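Local coordinates for Thiol:disulfide interchange protein DsbA (Pseudomonas aeruginosa, PDB 4ZL8) that probably introduces disulfide bonds into other proteins of the periplasm by handing over its own redox-active disulfide, using a thioredoxin fold, at residues V19-S22 and I27-V30; P55-F60 and K185-A190; M146-T151 and T155-G160. The protein carries 1 engineered substitution. One frame throughout, in Å; residues are numbered along the deposited sequence. Where two conformers were deposited one is given.

All three contacts reach one mixed sheet, in which strand 27-33 lies between strands 58-64 and 155-158. Contact 1 is about 10 Å from contact 2 and about 9 Å from contact 3, centre to centre; contacts 2 and 3 are about 17 Å apart. On one flank, I27 N meets D57 O of contact 2 at 2.8 Å; on the other, V30 N meets V157 O of contact 3 at 2.8 Å. N159 ties the set together: its backbone N probably donates to E28 O (2.7 Å), its ND2 to E186 OE2 (2.8 Å). Strand 27-33 precedes the redox-active C37-C40 disulfide. Glycerol and MES, probably from the crystallisation liquor, lie about 4 Å from the T155 side chain (nearest atoms).

Contact 1. Residues V19-S22 and I27-V30; sequences VPVS and IEVV
E28 reaches out from strand 27-33 to the loop 19-22, and S22 grips one end of its carboxylate. The glutamate chain leaves with CG anti to the backbone N (chi1 -159°) and stays extended beyond it, which carries the acid group across to the loop. OE2 takes two bonds from the same serine. S22 OG, 2.7 Å from E28 OE2, arrives on the anti side and close to the carboxylate plane; S22 N, 2.9 Å from E28 OE2, comes instead from well above that plane, 61° out of it. The two donors therefore use different directions around one oxygen. E28 OE1 has a different partner, a water at 2.7 Å that also donates to P20 O at 2.8 Å, so the loop is bridged at a second point. V21 lies alongside, its side chain running past that of E28 in the opposite direction; V21 CG1 sits 3.8 Å from E28 CB and 3.7 Å from OE1, giving the acid an apolar flank. Y148 of helix 132-148 also packs on E28. In this thioredoxin-fold protein the loop 19-22 is thus tied to strand 27-33, the strand that precedes the CxxC disulfide.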
loop_
_atom_site.group_PDB
_atom_site.type_symbol
_atom_site.label_atom_id
_atom_site.label_comp_id
_atom_site.label_asym_id
_atom_site.label_seq_id
_atom_site.Cartn_x
_atom_site.Cartn_y
_atom_site.Cartn_z
ATOM N N VAL A 19 9.044 -5.382 -12.564
ATOM C CA VAL A 19 9.734 -4.740 -11.454
ATOM C C VAL A 19 10.080 -5.808 -10.409
ATOM O O VAL A 19 9.281 -6.714 -10.150
ATOM C CB VAL A 19 8.816 -3.668 -10.843
ATOM C CG1 VAL A 19 9.484 -2.938 -9.714
ATOM C CG2 VAL A 19 8.360 -2.670 -11.939
ATOM N N PRO A 20 11.277 -5.724 -9.800
ATOM C CA PRO A 20 11.598 -6.705 -8.756
ATOM C C PRO A 20 10.614 -6.621 -7.605
ATOM O O PRO A 20 10.070 -5.569 -7.299
ATOM C CB PRO A 20 13.007 -6.289 -8.302
ATOM C CG PRO A 20 13.575 -5.521 -9.484
ATOM C CD PRO A 20 12.401 -4.824 -10.098
ATOM N N VAL A 21 10.414 -7.756 -6.942
ATOM C CA VAL A 21 9.468 -7.832 -5.827
ATOM C C VAL A 21 10.187 -7.666 -4.482
ATOM O O VAL A 21 11.378 -7.906 -4.369
ATOM C CB VAL A 21 8.653 -9.133 -5.839
ATOM C CG1 VAL A 21 7.841 -9.241 -7.131
ATOM C CG2 VAL A 21 9.547 -10.365 -5.647
ATOM N N SER A 22 9.440 -7.268 -3.467
ATOM C CA SER A 22 10.021 -6.929 -2.177
ATOM C C SER A 22 10.502 -8.151 -1.403
ATOM O O SER A 22 11.440 -8.051 -0.610
ATOM C CB SER A 22 9.018 -6.133 -1.333
ATOM O OG SER A 22 7.805 -6.816 -1.138
ATOM N N ILE A 27 4.865 -14.534 -4.220
ATOM C CA ILE A 27 4.090 -13.800 -5.190
ATOM C C ILE A 27 3.621 -12.512 -4.537
ATOM O O ILE A 27 2.867 -12.537 -3.565
ATOM C CB ILE A 27 2.900 -14.615 -5.687
ATOM C CG1 ILE A 27 3.383 -15.931 -6.305
ATOM C CG2 ILE A 27 2.070 -13.794 -6.662
ATOM C CD1 ILE A 27 2.288 -16.957 -6.471
ATOM N N GLU A 28 4.123 -11.391 -5.032
ATOM C CA GLU A 28 3.814 -10.111 -4.412
ATOM C C GLU A 28 2.433 -9.575 -4.809
ATOM O O GLU A 28 2.021 -9.696 -5.954
ATOM C CB GLU A 28 4.883 -9.097 -4.812
ATOM C CG GLU A 28 4.964 -7.902 -3.869
ATOM C CD GLU A 28 5.916 -6.821 -4.359
ATOM O OE1 GLU A 28 5.908 -6.528 -5.572
ATOM O OE2 GLU A 28 6.683 -6.304 -3.520
ATOM N N VAL A 29 1.760 -8.961 -3.840
ATOM C CA VAL A 29 0.567 -8.170 -4.128
ATOM C C VAL A 29 0.748 -6.821 -3.463
ATOM O O VAL A 29 0.868 -6.753 -2.242
ATOM C CB VAL A 29 -0.703 -8.820 -3.579
ATOM C CG1 VAL A 29 -1.914 -7.948 -3.880
ATOM C CG2 VAL A 29 -0.888 -10.225 -4.163
ATOM N N VAL A 30 0.819 -5.762 -4.262
ATOM C CA VAL A 30 0.979 -4.402 -3.749
ATOM C C VAL A 30 -0.301 -3.607 -3.942
ATOM O O VAL A 30 -0.857 -3.590 -5.038
ATOM C CB VAL A 30 2.100 -3.682 -4.518
ATOM C CG1 VAL A 30 2.221 -2.232 -4.040
ATOM C CG2 VAL A 30 3.431 -4.397 -4.361
HETATM O O HOH W 1 7.257 -5.141 -7.440
#

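Contact 2. Residues P55-F60 and K185-A190; sequences PADVHF and KERAAA
R187 and D57 form a side-on salt bridge between the last turn of helix 172-188 and the type I turn P55-V58, which leads into edge strand 58-64 of the thioredoxin-fold sheet. Along the helix, E186 turns to other partners: its carboxylate meets K161, Y162 and N159. R187 follows, heading for the turn. Its chain runs straight through chi1 and chi2, then bends at chi3 (-68°), which brings the guanidinium round to the aspartate. There NE bonds D57 OD2 at 2.7 Å through the syn lone pair, and NH2 bonds D57 OD1 at 2.9 Å, also on the syn side. Both bonds are nearly straight, and the two flat groups are 26° from coplanar, so two links, one to each oxygen, fix the rotation of both the carboxylate and the guanidinium. The remaining nitrogen, NH1, pairs with E184 one turn back along the helix, leaving the arginine shared between two acids. I27 of the adjoining strand touches both D57 and R187. Around NH2 the turn supplies carbon: V58 CG2 stands 3.8 Å from R187 NH2, and P55 CG approaches the same NH2 to 3.4 Å.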
loop_
_atom_site.group_PDB
_atom_site.type_symbol
_atom_site.label_atom_id
_atom_site.label_comp_id
_atom_site.label_asym_id
_atom_site.label_seq_id
_atom_site.Cartn_x
_atom_site.Cartn_y
_atom_site.Cartn_z
ATOM N N PRO A 55 -2.555 -17.134 1.028
ATOM C CA PRO A 55 -1.751 -18.310 1.370
ATOM C C PRO A 55 -0.279 -17.967 1.589
ATOM O O PRO A 55 0.148 -16.837 1.417
ATOM C CB PRO A 55 -1.925 -19.222 0.148
ATOM C CG PRO A 55 -2.207 -18.307 -0.952
ATOM C CD PRO A 55 -2.992 -17.167 -0.379
ATOM N N ALA A 56 0.474 -18.984 1.970
ATOM C CA ALA A 56 1.812 -18.800 2.518
ATOM C C ALA A 56 2.822 -18.348 1.476
ATOM O O ALA A 56 3.878 -17.841 1.848
ATOM C CB ALA A 56 2.291 -20.055 3.185
ATOM N N ASP A 57 2.523 -18.498 0.185
ATOM C CA ASP A 57 3.458 -18.084 -0.852
ATOM C C ASP A 57 3.133 -16.724 -1.435
ATOM O O ASP A 57 3.722 -16.339 -2.434
ATOM C CB ASP A 57 3.554 -19.127 -1.981
ATOM C CG ASP A 57 2.230 -19.358 -2.711
ATOM O OD1 ASP A 57 1.169 -19.010 -2.164
ATOM O OD2 ASP A 57 2.263 -19.946 -3.820
ATOM N N VAL A 58 2.210 -15.991 -0.808
ATOM C CA VAL A 58 1.855 -14.654 -1.263
ATOM C C VAL A 58 2.319 -13.646 -0.208
ATOM O O VAL A 58 2.186 -13.876 0.980
ATOM C CB VAL A 58 0.343 -14.552 -1.470
ATOM C CG1 VAL A 58 -0.064 -13.130 -1.809
ATOM C CG2 VAL A 58 -0.097 -15.521 -2.559
ATOM N N HIS A 59 2.864 -12.527 -0.673
ATOM C CA HIS A 59 3.270 -11.426 0.205
ATOM C C HIS A 59 2.507 -10.159 -0.166
ATOM O O HIS A 59 2.756 -9.555 -1.208
ATOM C CB HIS A 59 4.771 -11.202 0.051
ATOM C CG HIS A 59 5.308 -10.009 0.769
ATOM N ND1 HIS A 59 5.096 -9.776 2.111
ATOM C CD2 HIS A 59 6.104 -9.011 0.333
ATOM C CE1 HIS A 59 5.708 -8.657 2.461
ATOM N NE2 HIS A 59 6.339 -8.183 1.402
ATOM N N PHE A 60 1.552 -9.796 0.679
ATOM C CA PHE A 60 0.759 -8.596 0.491
ATOM C C PHE A 60 1.437 -7.437 1.190
ATOM O O PHE A 60 1.829 -7.535 2.356
ATOM C CB PHE A 60 -0.642 -8.780 1.071
ATOM C CG PHE A 60 -1.467 -7.530 1.029
ATOM C CD1 PHE A 60 -2.063 -7.121 -0.136
ATOM C CD2 PHE A 60 -1.609 -6.761 2.161
ATOM C CE1 PHE A 60 -2.805 -5.946 -0.168
ATOM C CE2 PHE A 60 -2.337 -5.597 2.134
ATOM C CZ PHE A 60 -2.920 -5.193 0.982
ATOM N N LYS A 185 -1.882 -17.380 -11.852
ATOM C CA LYS A 185 -1.074 -17.331 -13.067
ATOM C C LYS A 185 0.407 -17.425 -12.688
ATOM O O LYS A 185 1.177 -18.194 -13.287
ATOM C CB LYS A 185 -1.380 -16.035 -13.824
ATOM C CG LYS A 185 -0.611 -15.875 -15.123
ATOM C CD LYS A 185 -1.060 -14.619 -15.863
ATOM C CE LYS A 185 -0.286 -14.361 -17.158
ATOM N NZ LYS A 185 -0.639 -15.302 -18.253
ATOM N N GLU A 186 0.791 -16.645 -11.685
ATOM C CA GLU A 186 2.178 -16.604 -11.285
ATOM C C GLU A 186 2.580 -17.892 -10.554
ATOM O O GLU A 186 3.715 -18.347 -10.692
ATOM C CB GLU A 186 2.432 -15.373 -10.425
ATOM C CG GLU A 186 2.348 -14.067 -11.184
ATOM C CD GLU A 186 3.340 -14.030 -12.299
ATOM O OE1 GLU A 186 2.954 -14.222 -13.461
ATOM O OE2 GLU A 186 4.534 -13.872 -11.998
ATOM N N ARG A 187 1.665 -18.490 -9.791
ATOM C CA ARG A 187 1.964 -19.755 -9.122
ATOM C C ARG A 187 2.217 -20.872 -10.127
ATOM O O ARG A 187 3.042 -21.756 -9.892
ATOM C CB ARG A 187 0.837 -20.142 -8.154
ATOM C CG ARG A 187 1.166 -21.333 -7.283
ATOM C CD ARG A 187 0.088 -21.621 -6.254
ATOM N NE ARG A 187 0.007 -20.573 -5.232
ATOM C CZ ARG A 187 -1.017 -19.743 -5.041
ATOM N NH1 ARG A 187 -2.120 -19.792 -5.797
ATOM N NH2 ARG A 187 -0.951 -18.856 -4.071
ATOM N N ALA A 188 1.498 -20.853 -11.239
ATOM C CA ALA A 188 1.641 -21.865 -12.271
ATOM C C ALA A 188 2.906 -21.686 -13.114
ATOM O O ALA A 188 3.311 -22.611 -13.818
ATOM C CB ALA A 188 0.416 -21.847 -13.164
ATOM N N ALA A 189 3.519 -20.509 -13.050
ATOM C CA ALA A 189 4.641 -20.197 -13.933
ATOM C C ALA A 189 5.929 -20.920 -13.560
ATOM O O ALA A 189 6.228 -21.159 -12.381
ATOM C CB ALA A 189 4.884 -18.700 -13.948
ATOM N N ALA A 190 6.729 -21.198 -14.586
ATOM C CA ALA A 190 8.074 -21.735 -14.407
ATOM C C ALA A 190 8.989 -20.745 -13.708
ATOM O O ALA A 190 8.862 -19.534 -13.896
ATOM C CB ALA A 190 8.663 -22.108 -15.753
#

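Contact 3. Residues M146-T151 and T155-G160; sequences MAYQVT and TMVVNG
Y148, in the last turn of helix 132-148, lays its ring over V157 of strand 155-158. Its CB already lies 4.1 Å from V157 CG2, and CG comes to 3.9 Å from that same methyl. With CG anti to the carbonyl carbon (chi1 -61°), the ring swings over the valine, and V157 CG2 sits over one face, 4.1 Å from the centroid and 20° off the normal, a CH-pi contact. Further along, CD1 and CE1 also meet the second methyl, V157 CG1, CE1 at 3.9 Å. CE1 also passes G160 CA at 4.4 Å, just beyond the strand. Within the thioredoxin fold this closes a short connection from helix to strand: a Schellman motif ends the helix, Q149 having positive phi, and the chain doubles back into strand 155-158, which lies antiparallel to 27-33. V19, E28 and V30 also pack on Y148. At the tip, Y148 OH lies close to the water that links P20 and E28. Two residues on from the tyrosine, V150 meets T155 tip to tip, V150 CG2 being 4.0 Å from T155 CG2, while T155 OG1 bonds G152 O.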
loop_
_atom_site.group_PDB
_atom_site.type_symbol
_atom_site.label_atom_id
_atom_site.label_comp_id
_atom_site.label_asym_id
_atom_site.label_seq_id
_atom_site.Cartn_x
_atom_site.Cartn_y
_atom_site.Cartn_z
ATOM N N MET A 146 7.136 4.939 -9.712
ATOM C CA MET A 146 7.575 5.313 -11.048
ATOM C C MET A 146 7.744 4.098 -11.962
ATOM O O MET A 146 7.344 4.112 -13.117
ATOM C CB MET A 146 8.887 6.091 -10.969
ATOM C CG MET A 146 8.743 7.447 -10.273
ATOM S SD MET A 146 10.334 8.243 -9.924
ATOM C CE MET A 146 11.017 8.341 -11.572
ATOM N N ALA A 147 8.344 3.039 -11.428
ATOM C CA ALA A 147 8.544 1.815 -12.203
ATOM C C ALA A 147 7.225 1.123 -12.543
ATOM O O ALA A 147 7.101 0.492 -13.586
ATOM C CB ALA A 147 9.454 0.850 -11.443
ATOM N N TYR A 148 6.240 1.221 -11.650
ATOM C CA TYR A 148 4.916 0.666 -11.916
ATOM C C TYR A 148 4.106 1.571 -12.844
ATOM O O TYR A 148 3.035 1.156 -13.308
ATOM C CB TYR A 148 4.129 0.487 -10.615
ATOM C CG TYR A 148 4.702 -0.437 -9.571
ATOM C CD1 TYR A 148 5.359 -1.610 -9.891
ATOM C CD2 TYR A 148 4.564 -0.121 -8.226
ATOM C CE1 TYR A 148 5.883 -2.434 -8.898
ATOM C CE2 TYR A 148 5.069 -0.938 -7.245
ATOM C CZ TYR A 148 5.718 -2.098 -7.585
ATOM O OH TYR A 148 6.223 -2.899 -6.590
ATOM N N GLN A 149 4.615 2.786 -13.075
ATOM C CA GLN A 149 3.924 3.825 -13.853
ATOM C C GLN A 149 2.505 4.064 -13.332
ATOM O O GLN A 149 1.530 4.171 -14.084
ATOM C CB GLN A 149 3.940 3.464 -15.325
ATOM C CG GLN A 149 5.360 3.478 -15.900
ATOM C CD GLN A 149 5.410 3.022 -17.346
ATOM O OE1 GLN A 149 5.358 1.835 -17.625
ATOM N NE2 GLN A 149 5.466 3.965 -18.261
ATOM N N VAL A 150 2.401 4.172 -12.018
ATOM C CA VAL A 150 1.125 4.371 -11.371
ATOM C C VAL A 150 0.873 5.864 -11.267
ATOM O O VAL A 150 1.775 6.611 -10.897
ATOM C CB VAL A 150 1.164 3.734 -9.981
ATOM C CG1 VAL A 150 -0.023 4.183 -9.135
ATOM C CG2 VAL A 150 1.177 2.224 -10.100
ATOM N N THR A 151 -0.348 6.292 -11.591
ATOM C CA THR A 151 -0.664 7.722 -11.599
ATOM C C THR A 151 -1.867 8.061 -10.733
ATOM O O THR A 151 -2.398 9.176 -10.795
ATOM C CB THR A 151 -0.894 8.267 -13.025
ATOM O OG1 THR A 151 -1.908 7.508 -13.678
ATOM C CG2 THR A 151 0.404 8.213 -13.842
ATOM N N THR A 155 -4.347 1.489 -6.499
ATOM C CA THR A 155 -3.922 0.698 -7.651
ATOM C C THR A 155 -3.218 -0.531 -7.139
ATOM O O THR A 155 -2.465 -0.477 -6.165
ATOM C CB THR A 155 -2.979 1.491 -8.554
ATOM O OG1 THR A 155 -3.678 2.613 -9.102
ATOM C CG2 THR A 155 -2.434 0.651 -9.711
ATOM N N MET A 156 -3.499 -1.649 -7.791
ATOM C CA MET A 156 -2.899 -2.926 -7.432
ATOM C C MET A 156 -1.811 -3.290 -8.439
ATOM O O MET A 156 -1.942 -3.035 -9.641
ATOM C CB MET A 156 -3.946 -4.032 -7.500
ATOM C CG MET A 156 -5.188 -3.803 -6.670
ATOM S SD MET A 156 -4.859 -3.596 -4.908
ATOM C CE MET A 156 -4.037 -5.104 -4.501
ATOM N N VAL A 157 -0.740 -3.903 -7.930
ATOM C CA VAL A 157 0.278 -4.512 -8.783
ATOM C C VAL A 157 0.580 -5.903 -8.255
ATOM O O VAL A 157 0.908 -6.078 -7.079
ATOM C CB VAL A 157 1.597 -3.685 -8.884
ATOM C CG1 VAL A 157 2.585 -4.381 -9.811
ATOM C CG2 VAL A 157 1.318 -2.267 -9.356
ATOM N N VAL A 158 0.442 -6.893 -9.131
ATOM C CA VAL A 158 0.754 -8.273 -8.783
ATOM C C VAL A 158 2.071 -8.716 -9.390
ATOM O O VAL A 158 2.299 -8.575 -10.612
ATOM C CB VAL A 158 -0.384 -9.228 -9.180
ATOM C CG1 VAL A 158 0.013 -10.679 -9.027
ATOM C CG2 VAL A 158 -1.602 -8.952 -8.312
ATOM N N ASN A 159 2.921 -9.230 -8.500
ATOM C CA ASN A 159 4.237 -9.794 -8.793
ATOM C C ASN A 159 5.135 -8.921 -9.661
ATOM O O ASN A 159 5.948 -9.408 -10.440
ATOM C CB ASN A 159 4.132 -11.207 -9.377
ATOM C CG ASN A 159 5.103 -12.156 -8.742
ATOM O OD1 ASN A 159 5.561 -11.932 -7.621
ATOM N ND2 ASN A 159 5.443 -13.219 -9.466
ATOM N N GLY A 160 5.008 -7.613 -9.477
ATOM C CA GLY A 160 5.832 -6.657 -10.201
ATOM C C GLY A 160 5.522 -6.596 -11.689
ATOM O O GLY A 160 6.271 -6.010 -12.456
#